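Local coordinates for protein Polyphosphate:AMP phosphotransferase (Pseudomonas aeruginosa PAO1, PDB 3CZP) that transfers phosphate from inorganic polyphosphate to AMP to make ADP, using magnesium as cofactor, and also converts GMP to GDP less efficiently, at residues A[271-276]-A[474-479]; A[303-308]-A[360-365]; A[407-412]-A[480-485]; A[411-416]-A[470-475]. All coordinates share one frame; numbering follows the deposited sequence.

Contact 1. Residues A[271-276]-A[474-479]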
# COMPACT_ATOMS: atom_id res chain seq x y z
N LEU A 271 16.56 -38.90 -8.21
CA LEU A 271 16.89 -38.75 -9.62
C LEU A 271 18.41 -38.76 -9.78
O LEU A 271 19.14 -38.05 -9.06
CB LEU A 271 16.32 -37.44 -10.18
CG LEU A 271 14.89 -37.44 -10.73
CD1 LEU A 271 14.48 -36.03 -11.27
CD2 LEU A 271 14.75 -38.54 -11.81
N ASP A 272 18.88 -39.59 -10.71
CA ASP A 272 20.27 -39.59 -11.15
C ASP A 272 20.68 -38.27 -11.78
O ASP A 272 19.85 -37.59 -12.39
CB ASP A 272 20.51 -40.72 -12.17
CG ASP A 272 20.60 -42.06 -11.52
OD1 ASP A 272 20.91 -42.09 -10.30
OD2 ASP A 272 20.39 -43.07 -12.22
N LYS A 273 21.97 -37.94 -11.66
CA LYS A 273 22.48 -36.67 -12.17
C LYS A 273 22.05 -36.44 -13.60
O LYS A 273 21.59 -35.37 -13.93
CB LYS A 273 23.99 -36.56 -12.07
CG LYS A 273 24.54 -36.92 -10.70
CD LYS A 273 25.99 -36.45 -10.51
CE LYS A 273 26.46 -36.72 -9.10
NZ LYS A 273 27.75 -36.04 -8.87
N ASP A 274 22.15 -37.46 -14.45
CA ASP A 274 21.80 -37.29 -15.86
C ASP A 274 20.25 -37.16 -16.10
O ASP A 274 19.76 -36.26 -16.89
CB ASP A 274 22.43 -38.39 -16.69
CG ASP A 274 23.96 -38.17 -16.83
OD1 ASP A 274 24.40 -37.41 -17.75
OD2 ASP A 274 24.72 -38.77 -16.02
N ALA A 275 19.48 -38.01 -15.40
CA ALA A 275 18.03 -37.95 -15.51
C ALA A 275 17.53 -36.58 -15.00
O ALA A 275 16.64 -36.01 -15.57
CB ALA A 275 17.36 -39.09 -14.73
N TYR A 276 18.17 -36.05 -13.96
CA TYR A 276 17.86 -34.73 -13.43
C TYR A 276 18.13 -33.63 -14.44
O TYR A 276 17.30 -32.79 -14.62
CB TYR A 276 18.67 -34.46 -12.16
CG TYR A 276 18.64 -33.03 -11.67
CD1 TYR A 276 17.50 -32.47 -11.07
CD2 TYR A 276 19.76 -32.23 -11.79
CE1 TYR A 276 17.50 -31.15 -10.61
CE2 TYR A 276 19.76 -30.93 -11.35
CZ TYR A 276 18.62 -30.39 -10.77
OH TYR A 276 18.67 -29.11 -10.32
N ASP A 474 15.95 -35.98 -1.54
CA ASP A 474 16.78 -35.84 -2.73
C ASP A 474 16.36 -34.57 -3.42
O ASP A 474 15.24 -34.48 -3.96
CB ASP A 474 16.60 -37.03 -3.71
CG ASP A 474 17.48 -36.91 -4.95
OD1 ASP A 474 18.70 -36.79 -4.79
OD2 ASP A 474 16.97 -36.89 -6.09
N LYS A 475 17.22 -33.57 -3.37
CA LYS A 475 16.97 -32.26 -3.99
C LYS A 475 16.58 -32.34 -5.46
O LYS A 475 15.75 -31.56 -5.94
CB LYS A 475 18.18 -31.32 -3.81
CG LYS A 475 18.19 -30.55 -2.48
CD LYS A 475 19.66 -30.36 -1.93
CE LYS A 475 19.69 -29.49 -0.67
NZ LYS A 475 21.04 -28.93 -0.41
N ARG A 476 17.19 -33.27 -6.18
CA ARG A 476 17.01 -33.35 -7.62
C ARG A 476 15.58 -33.77 -7.95
O ARG A 476 14.93 -33.17 -8.82
CB ARG A 476 18.01 -34.34 -8.21
CG ARG A 476 19.45 -33.92 -8.06
CD ARG A 476 20.35 -34.90 -8.76
NE ARG A 476 21.68 -34.33 -8.95
CZ ARG A 476 22.80 -34.77 -8.40
NH1 ARG A 476 22.83 -35.86 -7.63
NH2 ARG A 476 23.94 -34.14 -8.67
N PHE A 477 15.11 -34.78 -7.24
CA PHE A 477 13.74 -35.33 -7.40
C PHE A 477 12.74 -34.24 -7.03
O PHE A 477 11.82 -33.92 -7.81
CB PHE A 477 13.58 -36.59 -6.51
CG PHE A 477 12.19 -37.18 -6.49
CD1 PHE A 477 11.85 -38.20 -7.38
CD2 PHE A 477 11.23 -36.71 -5.61
CE1 PHE A 477 10.58 -38.75 -7.38
CE2 PHE A 477 9.92 -37.25 -5.62
CZ PHE A 477 9.61 -38.27 -6.51
N ALA A 478 12.96 -33.65 -5.86
CA ALA A 478 12.15 -32.53 -5.35
C ALA A 478 12.02 -31.39 -6.37
O ALA A 478 10.90 -30.93 -6.68
CB ALA A 478 12.72 -32.02 -4.01
N ARG A 479 13.14 -30.92 -6.90
CA ARG A 479 13.09 -29.81 -7.87
C ARG A 479 12.24 -30.09 -9.11
O ARG A 479 11.43 -29.25 -9.53
CB ARG A 479 14.49 -29.37 -8.28
CG ARG A 479 15.29 -28.66 -7.17
CD ARG A 479 16.77 -28.73 -7.52
NE ARG A 479 17.59 -28.17 -6.44
CZ ARG A 479 18.92 -28.23 -6.42
NH1 ARG A 479 19.58 -28.78 -7.43
NH2 ARG A 479 19.61 -27.70 -5.41

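Contact 2. Residues A[303-308]-A[360-365]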
# COMPACT_ATOMS: atom_id res chain seq x y z
N ALA A 303 2.19 -19.91 -6.39
CA ALA A 303 2.93 -21.07 -5.84
C ALA A 303 3.28 -20.85 -4.40
O ALA A 303 4.00 -19.90 -4.05
CB ALA A 303 4.18 -21.41 -6.65
N VAL A 304 2.74 -21.69 -3.54
CA VAL A 304 3.01 -21.64 -2.12
C VAL A 304 4.04 -22.70 -1.72
O VAL A 304 3.90 -23.87 -2.10
CB VAL A 304 1.72 -21.94 -1.33
CG1 VAL A 304 2.10 -22.34 0.10
CG2 VAL A 304 0.70 -20.74 -1.40
N PHE A 305 5.05 -22.31 -0.96
CA PHE A 305 6.05 -23.28 -0.46
C PHE A 305 6.14 -23.34 1.05
O PHE A 305 6.39 -22.32 1.70
CB PHE A 305 7.46 -22.93 -0.99
CG PHE A 305 7.65 -23.21 -2.44
CD1 PHE A 305 8.26 -24.40 -2.87
CD2 PHE A 305 7.24 -22.29 -3.39
CE1 PHE A 305 8.43 -24.64 -4.22
CE2 PHE A 305 7.37 -22.54 -4.77
CZ PHE A 305 7.98 -23.68 -5.19
N GLU A 306 5.92 -24.53 1.58
CA GLU A 306 6.13 -24.83 2.97
C GLU A 306 7.00 -26.10 3.05
O GLU A 306 7.15 -26.84 2.06
CB GLU A 306 4.80 -25.06 3.69
CG GLU A 306 3.74 -23.93 3.64
CD GLU A 306 4.03 -22.68 4.51
OE1 GLU A 306 4.94 -22.72 5.34
OE2 GLU A 306 3.30 -21.65 4.34
N GLY A 307 7.60 -26.32 4.22
CA GLY A 307 8.24 -27.61 4.51
C GLY A 307 9.07 -27.53 5.75
O GLY A 307 9.24 -26.45 6.32
N ASN A 308 9.62 -28.66 6.15
CA ASN A 308 10.55 -28.71 7.25
C ASN A 308 11.74 -27.74 7.04
O ASN A 308 12.09 -27.37 5.93
CB ASN A 308 11.06 -30.17 7.39
CG ASN A 308 9.95 -31.14 7.82
OD1 ASN A 308 9.37 -31.01 8.93
ND2 ASN A 308 9.68 -32.16 6.98
N PHE A 360 2.81 -13.92 -11.68
CA PHE A 360 3.18 -15.17 -11.00
C PHE A 360 3.79 -14.80 -9.67
O PHE A 360 4.78 -14.13 -9.64
CB PHE A 360 4.18 -15.93 -11.89
CG PHE A 360 4.70 -17.26 -11.33
CD1 PHE A 360 4.14 -17.89 -10.19
CD2 PHE A 360 5.76 -17.88 -11.96
CE1 PHE A 360 4.63 -19.09 -9.72
CE2 PHE A 360 6.28 -19.08 -11.49
CZ PHE A 360 5.73 -19.70 -10.37
N THR A 361 3.17 -15.17 -8.56
CA THR A 361 3.69 -14.81 -7.23
C THR A 361 4.03 -16.12 -6.54
O THR A 361 3.29 -17.08 -6.57
CB THR A 361 2.71 -14.04 -6.36
OG1 THR A 361 2.33 -12.83 -7.03
CG2 THR A 361 3.32 -13.73 -4.97
N ILE A 362 5.22 -16.15 -5.97
CA ILE A 362 5.71 -17.28 -5.23
C ILE A 362 5.80 -16.85 -3.73
O ILE A 362 6.40 -15.79 -3.40
CB ILE A 362 7.10 -17.64 -5.73
CG1 ILE A 362 7.11 -17.98 -7.24
CG2 ILE A 362 7.69 -18.77 -4.87
CD1 ILE A 362 8.49 -18.52 -7.74
N PHE A 363 5.21 -17.68 -2.86
CA PHE A 363 5.15 -17.44 -1.46
C PHE A 363 6.10 -18.43 -0.79
O PHE A 363 5.86 -19.63 -0.75
CB PHE A 363 3.73 -17.57 -0.92
CG PHE A 363 2.82 -16.44 -1.29
CD1 PHE A 363 2.82 -15.27 -0.55
CD2 PHE A 363 1.99 -16.52 -2.41
CE1 PHE A 363 2.00 -14.20 -0.88
CE2 PHE A 363 1.13 -15.45 -2.75
CZ PHE A 363 1.14 -14.30 -1.98
N ASP A 364 7.19 -17.90 -0.30
CA ASP A 364 8.09 -18.67 0.52
C ASP A 364 7.62 -18.55 1.96
O ASP A 364 7.88 -17.56 2.64
CB ASP A 364 9.50 -18.17 0.33
CG ASP A 364 10.53 -19.04 1.05
OD1 ASP A 364 10.18 -20.07 1.69
OD2 ASP A 364 11.72 -18.68 0.98
N ARG A 365 6.90 -19.59 2.38
CA ARG A 365 6.00 -19.54 3.54
C ARG A 365 4.81 -18.65 3.20
O ARG A 365 4.85 -17.93 2.22
CB ARG A 365 6.71 -19.10 4.80
CG ARG A 365 7.95 -19.89 5.06
CD ARG A 365 8.68 -19.36 6.23
NE ARG A 365 8.07 -19.84 7.46
CZ ARG A 365 8.69 -19.91 8.64
NH1 ARG A 365 9.97 -19.54 8.74
NH2 ARG A 365 8.04 -20.37 9.72
O HOH W 1 4.92 -21.11 7.49

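Contact 3. Residues A[407-412]-A[480-485]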
# COMPACT_ATOMS: atom_id res chain seq x y z
N VAL A 407 -1.02 -23.47 -6.65
CA VAL A 407 -0.23 -24.68 -6.43
C VAL A 407 0.40 -24.60 -5.04
O VAL A 407 0.89 -23.54 -4.67
CB VAL A 407 0.78 -24.84 -7.58
CG1 VAL A 407 1.49 -26.15 -7.46
CG2 VAL A 407 0.01 -24.83 -8.98
N LYS A 408 0.36 -25.68 -4.26
CA LYS A 408 0.82 -25.69 -2.86
C LYS A 408 1.76 -26.87 -2.58
O LYS A 408 1.39 -28.02 -2.79
CB LYS A 408 -0.40 -25.80 -1.93
CG LYS A 408 -1.34 -24.61 -1.92
CD LYS A 408 -2.42 -24.78 -0.86
CE LYS A 408 -3.47 -25.82 -1.21
NZ LYS A 408 -4.73 -25.82 -0.29
N PHE A 409 2.96 -26.59 -2.08
CA PHE A 409 3.98 -27.61 -1.86
C PHE A 409 4.33 -27.75 -0.37
O PHE A 409 4.64 -26.77 0.29
CB PHE A 409 5.27 -27.27 -2.65
CG PHE A 409 5.08 -27.22 -4.18
CD1 PHE A 409 4.92 -28.39 -4.92
CD2 PHE A 409 5.06 -26.02 -4.85
CE1 PHE A 409 4.73 -28.35 -6.26
CE2 PHE A 409 4.91 -26.00 -6.22
CZ PHE A 409 4.74 -27.15 -6.92
N TRP A 410 4.33 -28.98 0.12
CA TRP A 410 4.92 -29.30 1.38
C TRP A 410 6.12 -30.14 1.07
O TRP A 410 5.98 -31.26 0.62
CB TRP A 410 3.98 -30.09 2.31
CG TRP A 410 4.70 -30.49 3.52
CD1 TRP A 410 5.30 -31.72 3.78
CD2 TRP A 410 5.05 -29.64 4.63
NE1 TRP A 410 5.97 -31.67 5.00
CE2 TRP A 410 5.83 -30.42 5.54
CE3 TRP A 410 4.79 -28.30 4.94
CZ2 TRP A 410 6.33 -29.90 6.73
CZ3 TRP A 410 5.30 -27.79 6.14
CH2 TRP A 410 6.06 -28.57 7.01
N LEU A 411 7.30 -29.57 1.29
CA LEU A 411 8.53 -30.31 1.06
C LEU A 411 8.86 -31.10 2.33
O LEU A 411 9.15 -30.54 3.39
CB LEU A 411 9.71 -29.40 0.66
CG LEU A 411 9.87 -29.15 -0.85
CD1 LEU A 411 8.64 -28.55 -1.47
CD2 LEU A 411 11.12 -28.25 -1.07
N ALA A 412 8.84 -32.42 2.18
CA ALA A 412 9.01 -33.33 3.31
C ALA A 412 10.41 -33.94 3.30
O ALA A 412 10.87 -34.43 2.28
CB ALA A 412 7.92 -34.41 3.28
N VAL A 480 12.42 -31.26 -9.70
CA VAL A 480 11.71 -31.62 -10.92
C VAL A 480 10.22 -31.80 -10.64
O VAL A 480 9.39 -31.35 -11.40
CB VAL A 480 12.33 -32.90 -11.58
CG1 VAL A 480 11.51 -33.33 -12.77
CG2 VAL A 480 13.82 -32.60 -11.95
N LYS A 481 9.89 -32.42 -9.52
CA LYS A 481 8.50 -32.59 -9.11
C LYS A 481 7.76 -31.22 -8.92
O LYS A 481 6.62 -31.05 -9.37
CB LYS A 481 8.44 -33.44 -7.85
CG LYS A 481 7.07 -33.62 -7.29
CD LYS A 481 7.01 -34.71 -6.26
CE LYS A 481 5.54 -35.06 -5.89
NZ LYS A 481 5.40 -36.41 -5.27
N VAL A 482 8.45 -30.25 -8.34
CA VAL A 482 7.89 -28.91 -8.15
C VAL A 482 7.57 -28.29 -9.51
O VAL A 482 6.45 -27.82 -9.75
CB VAL A 482 8.88 -27.99 -7.33
CG1 VAL A 482 8.51 -26.54 -7.49
CG2 VAL A 482 8.89 -28.37 -5.82
N LEU A 483 8.55 -28.32 -10.40
CA LEU A 483 8.36 -27.76 -11.73
C LEU A 483 7.24 -28.53 -12.45
O LEU A 483 6.31 -27.92 -12.97
CB LEU A 483 9.66 -27.80 -12.54
CG LEU A 483 10.62 -26.60 -12.42
CD1 LEU A 483 12.02 -27.10 -12.67
CD2 LEU A 483 10.27 -25.49 -13.39
N ARG A 484 7.30 -29.86 -12.44
CA ARG A 484 6.29 -30.64 -13.17
C ARG A 484 4.86 -30.36 -12.70
O ARG A 484 3.94 -30.30 -13.50
CB ARG A 484 6.55 -32.09 -13.04
CG ARG A 484 5.77 -32.96 -14.00
CD ARG A 484 6.17 -34.41 -13.82
NE ARG A 484 7.44 -34.76 -14.43
CZ ARG A 484 8.52 -35.23 -13.78
NH1 ARG A 484 9.60 -35.57 -14.47
NH2 ARG A 484 8.56 -35.32 -12.45
N THR A 485 4.69 -30.20 -11.39
CA THR A 485 3.40 -29.89 -10.80
C THR A 485 2.85 -28.55 -11.24
O THR A 485 1.65 -28.42 -11.59
CB THR A 485 3.44 -29.90 -9.27
OG1 THR A 485 3.91 -31.16 -8.79
CG2 THR A 485 2.02 -29.63 -8.71

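Contact 4. Residues A[411-416]-A[470-475]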
# COMPACT_ATOMS: atom_id res chain seq x y z
N LEU A 411 7.30 -29.57 1.29
CA LEU A 411 8.53 -30.31 1.06
C LEU A 411 8.86 -31.10 2.33
O LEU A 411 9.15 -30.54 3.39
CB LEU A 411 9.71 -29.40 0.66
CG LEU A 411 9.87 -29.15 -0.85
CD1 LEU A 411 8.64 -28.55 -1.47
CD2 LEU A 411 11.12 -28.25 -1.07
N ALA A 412 8.84 -32.42 2.18
CA ALA A 412 9.01 -33.33 3.31
C ALA A 412 10.41 -33.94 3.30
O ALA A 412 10.87 -34.43 2.28
CB ALA A 412 7.92 -34.41 3.28
N ILE A 413 11.09 -33.88 4.45
CA ILE A 413 12.35 -34.58 4.65
C ILE A 413 12.26 -35.32 5.98
O ILE A 413 11.38 -34.98 6.81
CB ILE A 413 13.63 -33.67 4.63
CG1 ILE A 413 13.66 -32.67 5.77
CG2 ILE A 413 13.87 -32.97 3.26
CD1 ILE A 413 14.86 -31.64 5.67
N ASP A 414 13.13 -36.31 6.21
CA ASP A 414 13.15 -36.98 7.52
C ASP A 414 14.12 -36.30 8.47
O ASP A 414 14.85 -35.37 8.07
CB ASP A 414 13.35 -38.49 7.40
CG ASP A 414 14.63 -38.88 6.69
OD1 ASP A 414 15.63 -38.16 6.88
OD2 ASP A 414 14.62 -39.91 5.95
N LYS A 415 14.08 -36.72 9.74
CA LYS A 415 14.85 -36.05 10.82
C LYS A 415 16.34 -36.20 10.57
O LYS A 415 17.13 -35.31 10.88
CB LYS A 415 14.55 -36.68 12.19
CG LYS A 415 13.11 -36.65 12.67
CD LYS A 415 13.00 -37.34 14.05
CE LYS A 415 11.61 -37.89 14.37
NZ LYS A 415 11.65 -38.68 15.67
N GLN A 416 16.68 -37.37 10.05
CA GLN A 416 18.04 -37.79 9.77
C GLN A 416 18.64 -36.95 8.66
O GLN A 416 19.77 -36.49 8.77
CB GLN A 416 18.07 -39.30 9.39
CG GLN A 416 17.77 -40.35 10.56
CD GLN A 416 16.26 -40.61 10.80
OE1 GLN A 416 15.41 -39.94 10.23
NE2 GLN A 416 15.95 -41.58 11.63
N VAL A 470 5.91 -33.08 -1.49
CA VAL A 470 7.14 -33.31 -2.24
C VAL A 470 8.12 -34.12 -1.37
O VAL A 470 8.46 -33.71 -0.29
CB VAL A 470 7.75 -31.98 -2.71
CG1 VAL A 470 9.00 -32.23 -3.58
CG2 VAL A 470 6.70 -31.13 -3.48
N GLU A 471 8.49 -35.29 -1.83
CA GLU A 471 9.50 -36.15 -1.15
C GLU A 471 10.84 -35.46 -1.41
O GLU A 471 11.33 -35.46 -2.54
CB GLU A 471 9.51 -37.56 -1.74
CG GLU A 471 8.22 -38.37 -1.58
CD GLU A 471 7.13 -38.03 -2.61
OE1 GLU A 471 7.27 -37.07 -3.40
OE2 GLU A 471 6.12 -38.74 -2.60
N ALA A 472 11.40 -34.83 -0.39
CA ALA A 472 12.44 -33.81 -0.60
C ALA A 472 13.83 -34.18 -0.10
O ALA A 472 14.77 -33.40 -0.24
CB ALA A 472 11.97 -32.47 -0.00
N ASN A 473 14.00 -35.40 0.41
CA ASN A 473 15.31 -35.88 0.83
C ASN A 473 16.38 -35.77 -0.28
O ASN A 473 17.55 -35.60 0.02
CB ASN A 473 15.25 -37.35 1.29
CG ASN A 473 14.81 -37.53 2.73
OD1 ASN A 473 14.41 -36.58 3.38
ND2 ASN A 473 14.89 -38.79 3.25
N ASP A 474 15.95 -35.98 -1.54
CA ASP A 474 16.78 -35.84 -2.73
C ASP A 474 16.36 -34.57 -3.42
O ASP A 474 15.24 -34.48 -3.96
CB ASP A 474 16.60 -37.03 -3.71
CG ASP A 474 17.48 -36.91 -4.95
OD1 ASP A 474 18.70 -36.79 -4.79
OD2 ASP A 474 16.97 -36.89 -6.09
N LYS A 475 17.22 -33.57 -3.37
CA LYS A 475 16.97 -32.26 -3.99
C LYS A 475 16.58 -32.34 -5.46
O LYS A 475 15.75 -31.56 -5.94
CB LYS A 475 18.18 -31.32 -3.81
CG LYS A 475 18.19 -30.55 -2.48
CD LYS A 475 19.66 -30.36 -1.93
CE LYS A 475 19.69 -29.49 -0.67
NZ LYS A 475 21.04 -28.93 -0.41

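Contact 1. Residues A[271-276]-A[474-479]
Leu271 N donates to Asp474 OD2 at 3.0 Å, the first of two hydrogen bonds across this contact. That oxygen also caps the first turn of helix 475-496 by accepting from Phe477 N, again at 3.0 Å. The two donors come from opposite faces of the carboxylate, each well out of its plane, so one N-cap oxygen ties the loop ahead of helix 273-292 to the start of the C-terminal helix. The second bond runs from Arg479 NH1 to Tyr276 OH over 3.0 Å; the hydroxyl lies near the edge of the guanidinium, tilted 20° from its plane.

Between these polar links the contact is one of hydrocarbon and ring. Arg476 CG sits over a face of the Tyr276 ring as a CH-pi contact, 3.9 Å from the centroid and 17° off the normal. With Tyr276 CG anti to the backbone N (chi1 168°), ring atoms CD1 and CE1 come up against Arg476 O and CA, and CD1 lies 3.5 Å from Arg476 CB. Leu271 adds its CD1 methyl against Phe477 CA at 4.0 Å.

Like charges come near each other at the exposed margin. Lys273 CG sits over one face of the Arg476 guanidinium, 3.5 Å from NH2, with CD and CE passing by the same nitrogen; NZ ends close to this cation, an approach probably softened by solvent.

The N-terminal ends of helices 273-292 and 475-496 thus pack together, with Asp474 serving both as N-cap and as acceptor for Leu271 N, on the flank of a P-loop NTPase-like alpha/beta fold.

Contact 2. Residues A[303-308]-A[360-365]
The ring of Phe305 presents its edge to the carbonyl oxygen of Phe363, while its CE2 reaches the CG2 methyl of Ile362 at 3.8 Å. Phe360 also uses an edge: its CE1 meets the methyl of Ala303 at 3.9 Å, a position reached because CG stands anti to the backbone N (chi1 179°) and the ring swings back toward the neighbouring strand. The Phe363 ring carries the CG2 methyl of Thr361 over one face, and Trp367 meets it edge-to-face. At the far end the Glu306 carboxylate and the Arg365 guanidinium stand almost perpendicular, their planes 89° apart. They do not pair directly; the carboxylate packs instead on the Arg365 backbone, Glu306 OE2 lying 3.5 Å from Arg365 CA. A water donates to Glu306 OE1 at 2.7 Å and makes a weak link to Arg365 NE, near the guanidinium plane. Glu306 OE2 is also hydrogen-bonded to the hydroxyl of Ser366.

Between the two strands runs a regular parallel ladder, joining the first and third strands of the 2-3-1-4-5 sheet, the strand order of the P-loop kinase fold. Ala303 N donates to Thr361 O, Phe363 N to Ala303 O, Phe305 N to Phe363 O and Arg365 N to Phe305 O, all within 2.8 to 3.0 Å. Ile362 CA adds a CA-H...O contact to Ala303 O.

Ala303, Phe305, Ile362 and Asp364 share one face of the sheet, where helix 313-321 packs through Ile317; Val304 and Phe363 occupy the other, with Val304 CG2 against Phe363 CB. Asp364 OD2 forms a salt bridge with Arg70 of the second subunit.

Contact 3. Residues A[407-412]-A[480-485]
Val482 lies over one face of the Phe409 ring, its CG1 methyl 4.1 Å from the ring centroid and 24° off the normal, in a CH-pi contact. The same residue also meets the rim of the ring, since Phe409 CZ comes to 3.4 Å from Val482 O. Thr485, pointing against Phe409, sets CB at the ring edge, 3.6 Å from Phe409 CE1. Its CG2 methyl reaches on to Val407 CG1 at 3.7 Å, and on the other side of Phe409 along the strand Leu411 CD1 makes a looser approach to Val482 CG2. No hydrogen bond crosses this interface.

Helix 475-496 runs nearly antiparallel to strand 404-412, at 164°, with the short segment axes 9.9 Å apart. The helix packs against one face of a parallel sheet, here the face that carries Val407, Phe409 and Leu411, as in the alpha/beta layers of P-loop NTPases.

Thr485 is held in place by its own helix. With OG1 beside the backbone N (chi1 -57°), the hydroxyl donates back to Lys481 O at 2.8 Å. The same carbonyl accepts from Thr485 N, the two donors reaching it from opposite faces of its plane. The hydroxyl is thus bonded within the helix while CB and CG2 make the apolar contacts and OG1 lies at the edge of the Phe409 ring. Farther out, Phe305 and Val470 on the two neighbouring strands touch that ring. Behind the helix, Val480 and Leu483 turn to helix 273-292, meeting Tyr276 and Leu280 respectively.

Contact 4. Residues A[411-416]-A[470-475]
Asn473 reaches across to Asp414 and Ile413, just past the end of strand 404-412. From CB, its CG lies beside the backbone N (chi1 -84°), which carries the amide over and brings CG near Asp414 N and OD2. OD1 accepts from Asp414 N at 3.1 Å, in the carbonyl plane and on a lone pair, and lies equally close to Ile413 CA. ND2 donates to Asp414 OD2 at 2.9 Å, the acceptor lying in the amide plane. That oxygen is approached from well above its carboxylate plane, and the carboxylate and amide planes stand 68° apart. The second oxygen of Asp414, OD1, caps helix 415-427 at Thr417 N.

Before the turn the strands pair in parallel: Ala412 N donates to Val470 O and Ala472 N to Ala412 O, both at 2.8 Å. Leu411 and Val470 lie side by side on the same face of the sheet, CD1 to CB at 3.8 Å, while Ile413 CG2 packs on the methyl of Ala472.

The amide of Asn473 thus continues the strand pairing beyond the last backbone bond, using acceptor and donor at once. Together with the OD1 bond to Thr417 N it probably helps to fix the Asp414 carboxylate in its N-cap role.

All four contacts lie in the second PPK2 region, probably the active one, since the N-terminal domain seems to be inactive. Contacts 2, 3 and 4 involve its five-stranded parallel sheet: contact 2 pairs strands 300-307 and 360-364, contact 4 pairs 404-412 with edge strand 467-471, and contact 3 lays helix 475-496 on 404-412. Contact 1 lies on the helical flank. Centres of contacts 2 and 3 are 10 Å apart, those of contacts 1 and 2 about 20 Å. Along the chain, contact 1 encloses contact 2 and alternates with contact 3; contacts 1 and 4 share Asp474. A Glu471-Lys481 salt bridge links contacts 4 and 3. Helix 475-496 thus joins the sheet to helix 273-292.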